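PDB 6T2N: glycoside hydrolase family 16 protein from Akkermansia muciniphila, which probably acts as an endo-beta-galactosidase that cleaves mucin O-glycans within the chain, helping to start mucin breakdown by this gut bacterium. Local coordinates for residues Phe224-Ile236 with Met239-Asn251. Numbering follows the deposited sequence.
Sequences FHTYVMEWDKDSI and MVDDKLVKSIDLN
Two antiparallel strand pairings join these segments, Tyr227-Val228 with Val240-Met239 and Ser235-Ile236 with Asp249-Ile248, in the sheet of strands 225-231, 235-240 and 243-249. Val228 and Met239 form a hydrogen-bonded pair: Val228 N reaches Met239 O at 2.9 Å, and Met239 N reaches Val228 O at 2.7 Å. Ile236 and Ile248 do the same further along. Beyond them, Leu250 N donates a hydrogen bond to Asp234 O. The three strands form a meander of two successive hairpins within the beta-sandwich (jelly roll) of family 16. Tyr227, Val240 and Ile236 turn to the inner face, where Val240 meets Val193 and Ile236 meets Phe197 of the facing sheet. Val240 lies alongside Tyr227, both pointing the same way; chi1 of -158° sets CG1 opposite the backbone nitrogen, 3.5 Å from Tyr227 CE1. Ile236 CB lies beside Ile248 CG2 at 3.6 Å, and Leu250 CD1 reaches Ile236 CG1 at 4.0 Å. Val228 and Met239 lie on the other face. A type I' turn runs from Val240 to Lys243. In it, Asp241 N donates to Thr226 O, while Asp241 OD1 accepts from Thr226 N at 2.9 Å, nearly along its C-O axis. Asp241 OD2 sits at the edge of the His225 ring, near CD2. With an alanine here, Thr226 N-H would probably lose its carboxylate acceptor and the edge of His225 its neighbour. Asp249 OD1 accepts from Asn251 N in an Asx turn.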
loop_
_atom_site.group_PDB
_atom_site.type_symbol
_atom_site.label_atom_id
_atom_site.label_comp_id
_atom_site.label_asym_id
_atom_site.label_seq_id
_atom_site.Cartn_x
_atom_site.Cartn_y
_atom_site.Cartn_z
ATOM N N PHE A 224 -14.263 -9.751 5.023
ATOM C CA PHE A 224 -13.374 -8.629 5.376
ATOM C C PHE A 224 -12.375 -9.129 6.429
ATOM O O PHE A 224 -12.726 -9.909 7.345
ATOM C CB PHE A 224 -14.204 -7.473 5.954
ATOM C CG PHE A 224 -14.863 -6.521 4.984
ATOM C CD1 PHE A 224 -16.094 -6.810 4.416
ATOM C CD2 PHE A 224 -14.261 -5.310 4.672
ATOM C CE1 PHE A 224 -16.697 -5.919 3.543
ATOM C CE2 PHE A 224 -14.853 -4.425 3.781
ATOM C CZ PHE A 224 -16.078 -4.726 3.222
ATOM N N HIS A 225 -11.144 -8.649 6.327
ATOM C CA HIS A 225 -10.060 -8.908 7.288
ATOM C C HIS A 225 -9.347 -7.605 7.590
ATOM O O HIS A 225 -9.189 -6.798 6.668
ATOM C CB HIS A 225 -9.137 -9.922 6.683
ATOM C CG HIS A 225 -9.789 -11.240 6.511
ATOM N ND1 HIS A 225 -10.258 -11.655 5.293
ATOM C CD2 HIS A 225 -9.999 -12.245 7.378
ATOM C CE1 HIS A 225 -10.762 -12.866 5.410
ATOM N NE2 HIS A 225 -10.595 -13.251 6.683
ATOM N N THR A 226 -8.960 -7.411 8.852
ATOM C CA THR A 226 -8.201 -6.228 9.323
ATOM C C THR A 226 -6.701 -6.486 9.177
ATOM O O THR A 226 -6.207 -7.552 9.642
ATOM C CB THR A 226 -8.517 -5.912 10.772
ATOM O OG1 THR A 226 -9.917 -6.088 10.988
ATOM C CG2 THR A 226 -8.059 -4.512 11.096
ATOM N N TYR A 227 -6.025 -5.571 8.495
ATOM C CA TYR A 227 -4.569 -5.614 8.233
ATOM C C TYR A 227 -3.971 -4.563 9.162
ATOM O O TYR A 227 -4.451 -3.458 9.171
ATOM C CB TYR A 227 -4.316 -5.419 6.734
ATOM C CG TYR A 227 -4.901 -6.495 5.851
ATOM C CD1 TYR A 227 -4.275 -7.716 5.668
ATOM C CD2 TYR A 227 -6.115 -6.311 5.211
ATOM C CE1 TYR A 227 -4.822 -8.719 4.875
ATOM C CE2 TYR A 227 -6.684 -7.307 4.421
ATOM C CZ TYR A 227 -6.039 -8.523 4.243
ATOM O OH TYR A 227 -6.610 -9.495 3.458
ATOM N N VAL A 228 -3.023 -4.943 9.995
ATOM C CA VAL A 228 -2.537 -4.093 11.126
ATOM C C VAL A 228 -1.000 -4.008 11.160
ATOM O O VAL A 228 -0.265 -5.062 11.235
ATOM C CB VAL A 228 -3.024 -4.662 12.462
ATOM C CG1 VAL A 228 -2.814 -3.651 13.580
ATOM C CG2 VAL A 228 -4.467 -5.182 12.361
ATOM N N MET A 229 -0.514 -2.779 11.163
ATOM C CA MET A 229 0.918 -2.508 11.314
ATOM C C MET A 229 1.124 -1.772 12.646
ATOM O O MET A 229 0.690 -0.626 12.752
ATOM C CB MET A 229 1.397 -1.646 10.150
ATOM C CG MET A 229 2.801 -1.187 10.373
ATOM S SD MET A 229 3.460 -0.033 9.164
ATOM C CE MET A 229 2.574 1.447 9.643
ATOM N N GLU A 230 1.768 -2.394 13.639
ATOM C CA GLU A 230 2.362 -1.680 14.819
ATOM C C GLU A 230 3.824 -1.330 14.472
ATOM O O GLU A 230 4.488 -2.190 13.848
ATOM C CB GLU A 230 2.230 -2.520 16.100
ATOM C CG GLU A 230 0.845 -2.512 16.735
ATOM C CD GLU A 230 0.668 -3.254 18.059
ATOM O OE1 GLU A 230 1.514 -4.121 18.385
ATOM O OE2 GLU A 230 -0.310 -2.953 18.784
ATOM N N TRP A 231 4.302 -0.136 14.860
ATOM C CA TRP A 231 5.589 0.472 14.409
ATOM C C TRP A 231 6.124 1.425 15.487
ATOM O O TRP A 231 5.517 2.482 15.693
ATOM C CB TRP A 231 5.339 1.174 13.060
ATOM C CG TRP A 231 6.453 1.978 12.456
ATOM C CD1 TRP A 231 7.784 1.802 12.655
ATOM C CD2 TRP A 231 6.345 3.045 11.499
ATOM N NE1 TRP A 231 8.506 2.690 11.909
ATOM C CE2 TRP A 231 7.646 3.475 11.196
ATOM C CE3 TRP A 231 5.287 3.705 10.874
ATOM C CZ2 TRP A 231 7.914 4.510 10.300
ATOM C CZ3 TRP A 231 5.545 4.731 9.981
ATOM C CH2 TRP A 231 6.849 5.122 9.690
ATOM N N ASP A 232 7.152 0.993 16.218
ATOM C CA ASP A 232 8.115 1.812 17.000
ATOM C C ASP A 232 9.366 2.154 16.191
ATOM O O ASP A 232 9.549 1.641 15.084
ATOM C CB ASP A 232 8.809 0.943 18.018
ATOM C CG ASP A 232 7.933 0.353 19.173
ATOM O OD1 ASP A 232 7.424 1.146 20.033
ATOM O OD2 ASP A 232 7.960 -0.901 19.284
ATOM N N LYS A 233 10.290 2.850 16.830
ATOM C CA LYS A 233 11.700 2.960 16.392
ATOM C C LYS A 233 12.584 1.693 16.716
ATOM O O LYS A 233 13.785 1.787 16.259
ATOM C CB LYS A 233 12.428 3.953 17.268
ATOM C CG LYS A 233 12.742 3.334 18.627
ATOM C CD LYS A 233 13.254 4.310 19.681
ATOM C CE LYS A 233 12.948 3.824 21.069
ATOM N NZ LYS A 233 14.052 4.214 21.942
ATOM N N ASP A 234 11.930 0.653 17.293
ATOM C CA ASP A 234 12.641 -0.619 17.560
ATOM C C ASP A 234 12.135 -1.779 16.683
ATOM O O ASP A 234 13.006 -2.657 16.368
ATOM C CB ASP A 234 12.545 -0.986 19.031
ATOM C CG ASP A 234 13.584 -0.286 19.896
ATOM O OD1 ASP A 234 14.809 -0.380 19.598
ATOM O OD2 ASP A 234 13.169 0.357 20.859
ATOM N N SER A 235 10.838 -1.825 16.305
ATOM C CA SER A 235 10.301 -2.860 15.369
ATOM C C SER A 235 9.109 -2.386 14.513
ATOM O O SER A 235 8.447 -1.390 14.866
ATOM C CB SER A 235 9.914 -4.102 16.122
ATOM O OG SER A 235 8.834 -3.810 16.990
ATOM N N ILE A 236 8.830 -3.149 13.444
ATOM C CA ILE A 236 7.530 -3.182 12.732
ATOM C C ILE A 236 6.948 -4.603 12.704
ATOM O O ILE A 236 7.631 -5.530 12.238
ATOM C CB ILE A 236 7.668 -2.640 11.321
ATOM C CG1 ILE A 236 8.383 -1.299 11.311
ATOM C CG2 ILE A 236 6.279 -2.523 10.695
ATOM C CD1 ILE A 236 8.730 -0.851 9.936
ATOM N N MET A 239 0.434 -7.642 10.661
ATOM C CA MET A 239 -0.566 -8.692 10.947
ATOM C C MET A 239 -1.743 -8.597 9.980
ATOM O O MET A 239 -1.951 -7.516 9.351
ATOM C CB MET A 239 -1.096 -8.560 12.372
ATOM C CG MET A 239 -0.066 -8.881 13.461
ATOM S SD MET A 239 -0.595 -8.173 15.036
ATOM C CE MET A 239 -0.135 -6.468 14.739
ATOM N N VAL A 240 -2.386 -9.756 9.818
ATOM C CA VAL A 240 -3.797 -9.942 9.393
ATOM C C VAL A 240 -4.506 -10.446 10.620
ATOM O O VAL A 240 -4.191 -11.581 10.998
ATOM C CB VAL A 240 -4.032 -11.046 8.348
ATOM C CG1 VAL A 240 -5.336 -10.813 7.604
ATOM C CG2 VAL A 240 -2.860 -11.236 7.410
ATOM N N ASP A 241 -5.510 -9.736 11.113
ATOM C CA ASP A 241 -6.531 -10.463 11.895
ATOM C C ASP A 241 -5.807 -11.004 13.117
ATOM O O ASP A 241 -6.020 -12.191 13.483
ATOM C CB ASP A 241 -7.171 -11.585 11.051
ATOM C CG ASP A 241 -8.466 -11.169 10.377
ATOM O OD1 ASP A 241 -8.594 -9.983 10.043
ATOM O OD2 ASP A 241 -9.329 -12.025 10.228
ATOM N N ASP A 242 -4.893 -10.187 13.643
ATOM C CA ASP A 242 -4.118 -10.528 14.867
ATOM C C ASP A 242 -3.238 -11.792 14.665
ATOM O O ASP A 242 -2.776 -12.358 15.683
ATOM C CB ASP A 242 -5.104 -10.679 16.037
ATOM C CG ASP A 242 -5.702 -9.372 16.545
ATOM O OD1 ASP A 242 -5.084 -8.303 16.314
ATOM O OD2 ASP A 242 -6.756 -9.440 17.212
ATOM N N LYS A 243 -3.012 -12.240 13.422
ATOM C CA LYS A 243 -1.983 -13.254 13.073
ATOM C C LYS A 243 -0.782 -12.525 12.468
ATOM O O LYS A 243 -0.993 -11.651 11.595
ATOM C CB LYS A 243 -2.558 -14.321 12.145
ATOM C CG LYS A 243 -3.613 -15.187 12.812
ATOM C CD LYS A 243 -4.385 -16.098 11.873
ATOM C CE LYS A 243 -5.574 -16.758 12.553
ATOM N NZ LYS A 243 -6.751 -16.812 11.651
ATOM N N LEU A 244 0.418 -12.826 12.983
ATOM C CA LEU A 244 1.681 -12.162 12.587
ATOM C C LEU A 244 2.086 -12.721 11.222
ATOM O O LEU A 244 2.309 -13.950 11.131
ATOM C CB LEU A 244 2.762 -12.416 13.643
ATOM C CG LEU A 244 4.139 -11.837 13.317
ATOM C CD1 LEU A 244 4.221 -10.337 13.586
ATOM C CD2 LEU A 244 5.224 -12.563 14.082
ATOM N N VAL A 245 2.194 -11.854 10.209
ATOM C CA VAL A 245 2.817 -12.225 8.910
ATOM C C VAL A 245 4.343 -12.028 8.986
ATOM O O VAL A 245 5.120 -12.981 8.733
ATOM C CB VAL A 245 2.186 -11.420 7.774
ATOM C CG1 VAL A 245 2.552 -12.038 6.437
ATOM C CG2 VAL A 245 0.684 -11.362 7.939
ATOM N N LYS A 246 4.772 -10.832 9.353
ATOM C CA LYS A 246 6.207 -10.508 9.348
ATOM C C LYS A 246 6.507 -9.408 10.376
ATOM O O LYS A 246 5.791 -8.440 10.486
ATOM C CB LYS A 246 6.574 -10.182 7.911
ATOM C CG LYS A 246 8.043 -10.061 7.657
ATOM C CD LYS A 246 8.753 -11.386 7.693
ATOM C CE LYS A 246 10.243 -11.189 7.887
ATOM N NZ LYS A 246 11.006 -12.329 7.351
ATOM N N SER A 247 7.507 -9.650 11.204
ATOM C CA SER A 247 8.150 -8.653 12.089
ATOM C C SER A 247 9.502 -8.325 11.463
ATOM O O SER A 247 10.068 -9.219 10.838
ATOM C CB SER A 247 8.345 -9.207 13.475
ATOM O OG SER A 247 9.696 -9.663 13.641
ATOM N N ILE A 248 9.993 -7.118 11.692
ATOM C CA ILE A 248 11.384 -6.693 11.415
ATOM C C ILE A 248 11.937 -6.022 12.684
ATOM O O ILE A 248 11.155 -5.330 13.329
ATOM C CB ILE A 248 11.317 -5.785 10.185
ATOM C CG1 ILE A 248 12.718 -5.524 9.644
ATOM C CG2 ILE A 248 10.582 -4.487 10.468
ATOM C CD1 ILE A 248 12.711 -4.577 8.467
ATOM N N ASP A 249 13.182 -6.304 13.121
ATOM C CA ASP A 249 13.837 -5.532 14.219
ATOM C C ASP A 249 14.563 -4.370 13.524
ATOM O O ASP A 249 15.381 -4.639 12.621
ATOM C CB ASP A 249 14.656 -6.448 15.139
ATOM C CG ASP A 249 15.614 -5.759 16.110
ATOM O OD1 ASP A 249 15.626 -4.473 16.123
ATOM O OD2 ASP A 249 16.381 -6.513 16.837
ATOM N N LEU A 250 14.220 -3.115 13.843
ATOM C CA LEU A 250 14.808 -1.918 13.150
ATOM C C LEU A 250 16.308 -1.701 13.555
ATOM O O LEU A 250 17.040 -0.924 12.856
ATOM C CB LEU A 250 13.932 -0.694 13.459
ATOM C CG LEU A 250 12.824 -0.363 12.458
ATOM C CD1 LEU A 250 12.336 -1.595 11.717
ATOM C CD2 LEU A 250 11.662 0.324 13.164
ATOM N N ASN A 251 16.804 -2.358 14.616
ATOM C CA ASN A 251 18.265 -2.307 15.007
ATOM C C ASN A 251 19.192 -3.093 14.006
ATOM O O ASN A 251 20.306 -2.831 13.842
ATOM C CB ASN A 251 18.631 -2.747 16.492
ATOM C CG ASN A 251 17.790 -1.656 17.449
ATOM O OD1 ASN A 251 16.766 -1.927 18.079
ATOM N ND2 ASN A 251 18.179 -0.462 17.595
#